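Local atomic coordinates of Alpha/beta hydrolase (PDB entry 3BWX), a protein that probably acts as a hydrolase of the alpha/beta hydrolase family and binds calcium ions in the crystal. Residues Trp56-Asp68 with Thr77-Leu90. The protein carries 1 engineered substitution. Numbering follows the deposited sequence.
Sequences WRVLCPEMRGRGD and TYQPMQYLQDLEAL. With EDO (1,2-ethanediol), chain R.
Arg64 reaches across to the first turns of helix 80-94 and takes hold of Asp86 side-on, guanidinium and carboxylate lying nearly coplanar, 11° apart. Its NE donates to Asp86 OD2 at 2.9 Å and its NH2 to Asp86 OD1 at 3.0 Å, each oxygen offering its syn lone pair. A bend at chi3 (65°) in the Arg64 side chain helps to turn its NE edge to the helix. Gln82 lies crosswise over one face of the guanidinium, its CG 3.5 Å above the centre, while its NE2 donates to Asp86 OD1 from above the carboxylate plane; that oxygen thus has two donors. A water bridges Arg64 N and Asp86 OD2, tying the backbone into the same cluster. NH2 of Arg64 also forms a salt bridge with Asp14, so the buried arginine is paired with two carboxylates, which probably stabilise its charge.

The type II turn from Met63 to Arg66, closed by a hydrogen bond from Arg66 N to Met63 O, folds the backbone back. Bent at chi2 (78°), Arg66 points NH1 along its guanidinium plane at Arg64 O (2.8 Å), and the same nitrogen donates to Tyr83 OH at 2.9 Å. Gly65 CA packs 3.5 Å from Tyr78 OH, a hydroxyl that is hydrogen-bonded to Asp199. The Tyr83 ring receives Met63 CB over one face and Arg64 CG at its edge, and the selenium of Met63 makes an oblique Met-aromatic contact with it.

Further along, polar contacts give way to hydrocarbon: Met63 CE meets Leu87 CD2 at 3.8 Å, and Pro61 rests on Leu87 and Leu90. Strand 58-61, between strands 17-23 and 32-35 in the central sheet of the alpha/beta hydrolase fold, is thereby packed against helix 80-94, whose Leu87 also touches strand 32-35 and whose Tyr83 and Leu84 meet helix 106-117.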
loop_
_atom_site.group_PDB
_atom_site.type_symbol
_atom_site.label_atom_id
_atom_site.label_comp_id
_atom_site.label_asym_id
_atom_site.label_seq_id
_atom_site.Cartn_x
_atom_site.Cartn_y
_atom_site.Cartn_z
ATOM N N TRP A 56 -14.258 8.053 -10.157
ATOM C CA TRP A 56 -14.299 6.824 -9.391
ATOM C C TRP A 56 -14.591 7.068 -7.901
ATOM O O TRP A 56 -14.164 8.078 -7.307
ATOM C CB TRP A 56 -12.920 6.121 -9.450
ATOM C CG TRP A 56 -12.513 5.754 -10.840
ATOM C CD1 TRP A 56 -11.879 6.558 -11.702
ATOM C CD2 TRP A 56 -12.814 4.540 -11.564
ATOM N NE1 TRP A 56 -11.717 5.943 -12.916
ATOM C CE2 TRP A 56 -12.294 4.702 -12.860
ATOM C CE3 TRP A 56 -13.434 3.303 -11.233
ATOM C CZ2 TRP A 56 -12.382 3.690 -13.818
ATOM C CZ3 TRP A 56 -13.513 2.301 -12.215
ATOM C CH2 TRP A 56 -12.993 2.517 -13.464
ATOM N N ARG A 57 -15.335 6.146 -7.315
ATOM C CA ARG A 57 -15.376 6.061 -5.860
ATOM C C ARG A 57 -14.043 5.489 -5.392
ATOM O O ARG A 57 -13.558 4.525 -5.986
ATOM C CB ARG A 57 -16.476 5.149 -5.359
ATOM C CG ARG A 57 -17.855 5.641 -5.765
ATOM C CD ARG A 57 -18.917 4.625 -5.362
ATOM N NE ARG A 57 -18.934 3.494 -6.290
ATOM C CZ ARG A 57 -19.444 2.299 -6.029
ATOM N NH1 ARG A 57 -19.954 2.015 -4.834
ATOM N NH2 ARG A 57 -19.446 1.379 -6.969
ATOM N N VAL A 58 -13.493 5.986 -4.299
ATOM C CA VAL A 58 -12.188 5.511 -3.875
ATOM C C VAL A 58 -12.236 5.265 -2.375
ATOM O O VAL A 58 -12.706 6.137 -1.622
ATOM C CB VAL A 58 -11.044 6.520 -4.176
ATOM C CG1 VAL A 58 -9.663 5.891 -3.857
ATOM C CG2 VAL A 58 -11.014 7.059 -5.611
ATOM N N LEU A 59 -11.805 4.072 -1.971
ATOM C CA LEU A 59 -11.720 3.681 -0.553
ATOM C C LEU A 59 -10.241 3.484 -0.207
ATOM O O LEU A 59 -9.532 2.695 -0.883
ATOM C CB LEU A 59 -12.420 2.348 -0.296
ATOM C CG LEU A 59 -13.936 2.288 -0.179
ATOM C CD1 LEU A 59 -14.463 2.280 -1.553
ATOM C CD2 LEU A 59 -14.425 1.057 0.651
ATOM N N CYS A 60 -9.795 4.127 0.885
ATOM C CA CYS A 60 -8.397 4.083 1.335
ATOM C C CYS A 60 -8.363 3.625 2.769
ATOM O O CYS A 60 -8.306 4.439 3.696
ATOM C CB CYS A 60 -7.731 5.424 1.193
ATOM S SG CYS A 60 -7.660 6.040 -0.488
ATOM N N PRO A 61 -8.384 2.315 2.953
ATOM C CA PRO A 61 -8.338 1.772 4.307
ATOM C C PRO A 61 -6.958 1.756 4.927
ATOM O O PRO A 61 -5.991 1.684 4.241
ATOM C CB PRO A 61 -8.836 0.339 4.133
ATOM C CG PRO A 61 -8.328 -0.005 2.750
ATOM C CD PRO A 61 -8.552 1.251 1.962
ATOM N N GLU A 62 -6.913 1.739 6.258
ATOM C CA GLU A 62 -5.695 1.620 7.049
ATOM C C GLU A 62 -5.808 0.353 7.919
ATOM O O GLU A 62 -6.828 0.153 8.585
ATOM C CB GLU A 62 -5.574 2.846 7.976
ATOM C CG GLU A 62 -5.787 4.126 7.206
ATOM C CD GLU A 62 -5.497 5.351 7.985
ATOM O OE1 GLU A 62 -6.085 5.593 9.085
ATOM O OE2 GLU A 62 -4.663 6.098 7.459
HETATM N N MSE A 63 -4.769 -0.483 7.885
HETATM C CA MSE A 63 -4.820 -1.699 8.659
HETATM C C MSE A 63 -4.727 -1.410 10.160
HETATM O O MSE A 63 -4.305 -0.298 10.593
HETATM C CB MSE A 63 -3.709 -2.635 8.210
HETATM C CG MSE A 63 -3.909 -3.083 6.787
HETATM SE SE MSE A 63 -5.622 -3.938 6.262
HETATM C CE MSE A 63 -6.718 -2.324 5.916
ATOM N N ARG A 64 -5.120 -2.385 10.970
ATOM C CA ARG A 64 -4.998 -2.240 12.415
ATOM C C ARG A 64 -3.555 -1.837 12.695
ATOM O O ARG A 64 -2.604 -2.355 12.068
ATOM C CB ARG A 64 -5.321 -3.545 13.159
ATOM C CG ARG A 64 -4.505 -4.757 12.715
ATOM C CD ARG A 64 -4.802 -6.040 13.473
ATOM N NE ARG A 64 -6.158 -6.464 13.201
ATOM C CZ ARG A 64 -6.932 -7.154 14.013
ATOM N NH1 ARG A 64 -6.540 -7.474 15.216
ATOM N NH2 ARG A 64 -8.155 -7.480 13.609
ATOM N N GLY A 65 -3.399 -0.897 13.614
ATOM C CA GLY A 65 -2.091 -0.417 14.049
ATOM C C GLY A 65 -1.488 0.670 13.185
ATOM O O GLY A 65 -0.346 1.077 13.433
ATOM N N ARG A 66 -2.197 1.104 12.145
ATOM C CA ARG A 66 -1.677 2.158 11.270
ATOM C C ARG A 66 -2.647 3.315 11.217
ATOM O O ARG A 66 -3.862 3.134 11.170
ATOM C CB ARG A 66 -1.459 1.678 9.828
ATOM C CG ARG A 66 -0.304 0.702 9.644
ATOM C CD ARG A 66 -0.612 -0.716 10.065
ATOM N NE ARG A 66 0.428 -1.623 9.600
ATOM C CZ ARG A 66 0.586 -2.853 10.056
ATOM N NH1 ARG A 66 -0.220 -3.362 10.959
ATOM N NH2 ARG A 66 1.580 -3.565 9.583
ATOM N N GLY A 67 -2.095 4.523 11.196
ATOM C CA GLY A 67 -2.928 5.718 11.024
ATOM C C GLY A 67 -3.942 5.836 12.111
ATOM O O GLY A 67 -3.608 5.708 13.301
ATOM N N ASP A 68 -5.196 6.078 11.735
ATOM C CA ASP A 68 -6.282 6.269 12.708
ATOM C C ASP A 68 -6.997 4.976 13.041
ATOM O O ASP A 68 -7.937 4.976 13.808
ATOM C CB ASP A 68 -7.319 7.259 12.171
ATOM C CG ASP A 68 -6.858 8.701 12.219
ATOM O OD1 ASP A 68 -5.670 8.929 12.574
ATOM O OD2 ASP A 68 -7.679 9.604 11.868
ATOM N N THR A 77 -1.761 -10.298 16.516
ATOM C CA THR A 77 -2.683 -10.129 15.398
ATOM C C THR A 77 -2.202 -9.241 14.238
ATOM O O THR A 77 -2.911 -9.097 13.239
ATOM C CB THR A 77 -4.055 -9.557 15.887
ATOM O OG1 THR A 77 -3.882 -8.217 16.386
ATOM C CG2 THR A 77 -4.653 -10.463 16.889
ATOM N N TYR A 78 -1.010 -8.675 14.410
ATOM C CA TYR A 78 -0.343 -7.873 13.353
ATOM C C TYR A 78 0.333 -8.843 12.376
ATOM O O TYR A 78 1.526 -9.095 12.462
ATOM C CB TYR A 78 0.660 -6.919 14.001
ATOM C CG TYR A 78 0.059 -5.791 14.774
ATOM C CD1 TYR A 78 -1.048 -5.070 14.280
ATOM C CD2 TYR A 78 0.619 -5.349 15.980
ATOM C CE1 TYR A 78 -1.595 -3.938 15.008
ATOM C CE2 TYR A 78 0.086 -4.251 16.659
ATOM C CZ TYR A 78 -1.028 -3.571 16.196
ATOM O OH TYR A 78 -1.538 -2.477 16.858
ATOM N N GLN A 79 -0.465 -9.459 11.509
ATOM C CA GLN A 79 0.074 -10.399 10.530
ATOM C C GLN A 79 -0.815 -10.407 9.292
ATOM O O GLN A 79 -2.023 -10.060 9.392
ATOM C CB GLN A 79 0.182 -11.776 11.186
ATOM C CG GLN A 79 -1.143 -12.339 11.697
ATOM C CD GLN A 79 -1.003 -13.710 12.269
ATOM O OE1 GLN A 79 0.008 -14.394 12.069
ATOM N NE2 GLN A 79 -2.015 -14.127 13.026
ATOM N N PRO A 80 -0.216 -10.746 8.137
ATOM C CA PRO A 80 -0.953 -10.663 6.872
ATOM C C PRO A 80 -2.282 -11.335 6.769
ATOM O O PRO A 80 -3.202 -10.746 6.187
ATOM C CB PRO A 80 0.035 -11.217 5.849
ATOM C CG PRO A 80 1.352 -10.856 6.410
ATOM C CD PRO A 80 1.197 -11.083 7.881
HETATM N N MSE A 81 -2.431 -12.536 7.311
HETATM C CA MSE A 81 -3.769 -13.170 7.228
HETATM C C MSE A 81 -4.863 -12.483 8.026
HETATM O O MSE A 81 -6.037 -12.592 7.699
HETATM C CB MSE A 81 -3.683 -14.668 7.532
HETATM C CG MSE A 81 -2.714 -15.400 6.605
HETATM SE SE MSE A 81 -2.986 -15.153 4.694
HETATM C CE MSE A 81 -4.630 -15.976 4.604
ATOM N N GLN A 82 -4.472 -11.781 9.083
ATOM C CA GLN A 82 -5.387 -10.967 9.837
ATOM C C GLN A 82 -5.803 -9.728 9.044
ATOM O O GLN A 82 -6.979 -9.424 8.973
ATOM C CB GLN A 82 -4.842 -10.590 11.203
ATOM C CG GLN A 82 -5.868 -9.883 12.056
ATOM C CD GLN A 82 -7.030 -10.763 12.389
ATOM O OE1 GLN A 82 -6.859 -11.803 13.018
ATOM N NE2 GLN A 82 -8.202 -10.380 11.993
ATOM N N TYR A 83 -4.838 -9.062 8.398
ATOM C CA TYR A 83 -5.206 -7.943 7.550
ATOM C C TYR A 83 -6.140 -8.394 6.433
ATOM O O TYR A 83 -7.076 -7.668 6.099
ATOM C CB TYR A 83 -3.994 -7.283 6.968
ATOM C CG TYR A 83 -2.902 -7.014 7.971
ATOM C CD1 TYR A 83 -3.197 -6.569 9.244
ATOM C CD2 TYR A 83 -1.521 -7.081 7.602
ATOM C CE1 TYR A 83 -2.184 -6.313 10.162
ATOM C CE2 TYR A 83 -0.505 -6.847 8.530
ATOM C CZ TYR A 83 -0.844 -6.462 9.810
ATOM O OH TYR A 83 0.153 -6.244 10.731
ATOM N N LEU A 84 -5.889 -9.567 5.871
ATOM C CA LEU A 84 -6.765 -10.102 4.806
ATOM C C LEU A 84 -8.203 -10.292 5.360
ATOM O O LEU A 84 -9.175 -9.867 4.725
ATOM C CB LEU A 84 -6.223 -11.427 4.279
ATOM C CG LEU A 84 -7.099 -12.197 3.290
ATOM C CD1 LEU A 84 -7.276 -11.370 2.046
ATOM C CD2 LEU A 84 -6.391 -13.530 2.947
ATOM N N GLN A 85 -8.326 -10.908 6.554
ATOM C CA GLN A 85 -9.629 -11.069 7.180
ATOM C C GLN A 85 -10.318 -9.716 7.433
ATOM O O GLN A 85 -11.499 -9.563 7.224
ATOM C CB GLN A 85 -9.561 -11.871 8.490
ATOM C CG GLN A 85 -10.969 -12.145 9.118
ATOM C CD GLN A 85 -10.958 -12.593 10.619
ATOM O OE1 GLN A 85 -10.863 -11.776 11.566
ATOM N NE2 GLN A 85 -11.107 -13.911 10.827
ATOM N N ASP A 86 -9.551 -8.726 7.875
ATOM C CA ASP A 86 -10.099 -7.431 8.159
ATOM C C ASP A 86 -10.595 -6.795 6.849
ATOM O O ASP A 86 -11.593 -6.103 6.854
ATOM C CB ASP A 86 -9.038 -6.536 8.837
ATOM C CG ASP A 86 -8.634 -7.012 10.213
ATOM O OD1 ASP A 86 -9.367 -7.793 10.867
ATOM O OD2 ASP A 86 -7.601 -6.505 10.694
ATOM N N LEU A 87 -9.877 -6.997 5.756
ATOM C CA LEU A 87 -10.348 -6.442 4.480
ATOM C C LEU A 87 -11.624 -7.179 4.000
ATOM O O LEU A 87 -12.521 -6.559 3.424
ATOM C CB LEU A 87 -9.278 -6.547 3.424
ATOM C CG LEU A 87 -8.152 -5.498 3.572
ATOM C CD1 LEU A 87 -6.903 -5.958 2.803
ATOM C CD2 LEU A 87 -8.624 -4.106 3.209
ATOM N N GLU A 88 -11.678 -8.520 4.176
ATOM C CA GLU A 88 -12.918 -9.234 3.879
ATOM C C GLU A 88 -14.073 -8.656 4.693
ATOM O O GLU A 88 -15.213 -8.514 4.187
ATOM C CB GLU A 88 -12.764 -10.732 4.122
ATOM C CG GLU A 88 -11.807 -11.424 3.192
ATOM C CD GLU A 88 -12.291 -11.565 1.751
ATOM O OE1 GLU A 88 -13.363 -11.043 1.380
ATOM O OE2 GLU A 88 -11.550 -12.150 0.938
ATOM N N ALA A 89 -13.811 -8.288 5.937
ATOM C CA ALA A 89 -14.842 -7.700 6.787
ATOM C C ALA A 89 -15.286 -6.314 6.255
ATOM O O ALA A 89 -16.470 -5.995 6.267
ATOM C CB ALA A 89 -14.376 -7.564 8.242
ATOM N N LEU A 90 -14.336 -5.481 5.804
ATOM C CA LEU A 90 -14.674 -4.222 5.153
ATOM C C LEU A 90 -15.565 -4.446 3.929
ATOM O O LEU A 90 -16.612 -3.789 3.782
ATOM C CB LEU A 90 -13.403 -3.481 4.727
ATOM C CG LEU A 90 -13.580 -2.243 3.866
ATOM C CD1 LEU A 90 -14.328 -1.141 4.578
ATOM C CD2 LEU A 90 -12.193 -1.708 3.371
HETATM C C1 EDO R . -5.826 9.337 8.415
HETATM O O1 EDO R . -5.455 10.299 9.402
HETATM C C2 EDO R . -4.553 8.825 7.812
HETATM O O2 EDO R . -3.882 8.176 8.868
HETATM O O HOH W 1 -6.240 -4.521 9.491
HETATM O O HOH W 2 2.709 -6.528 10.184
#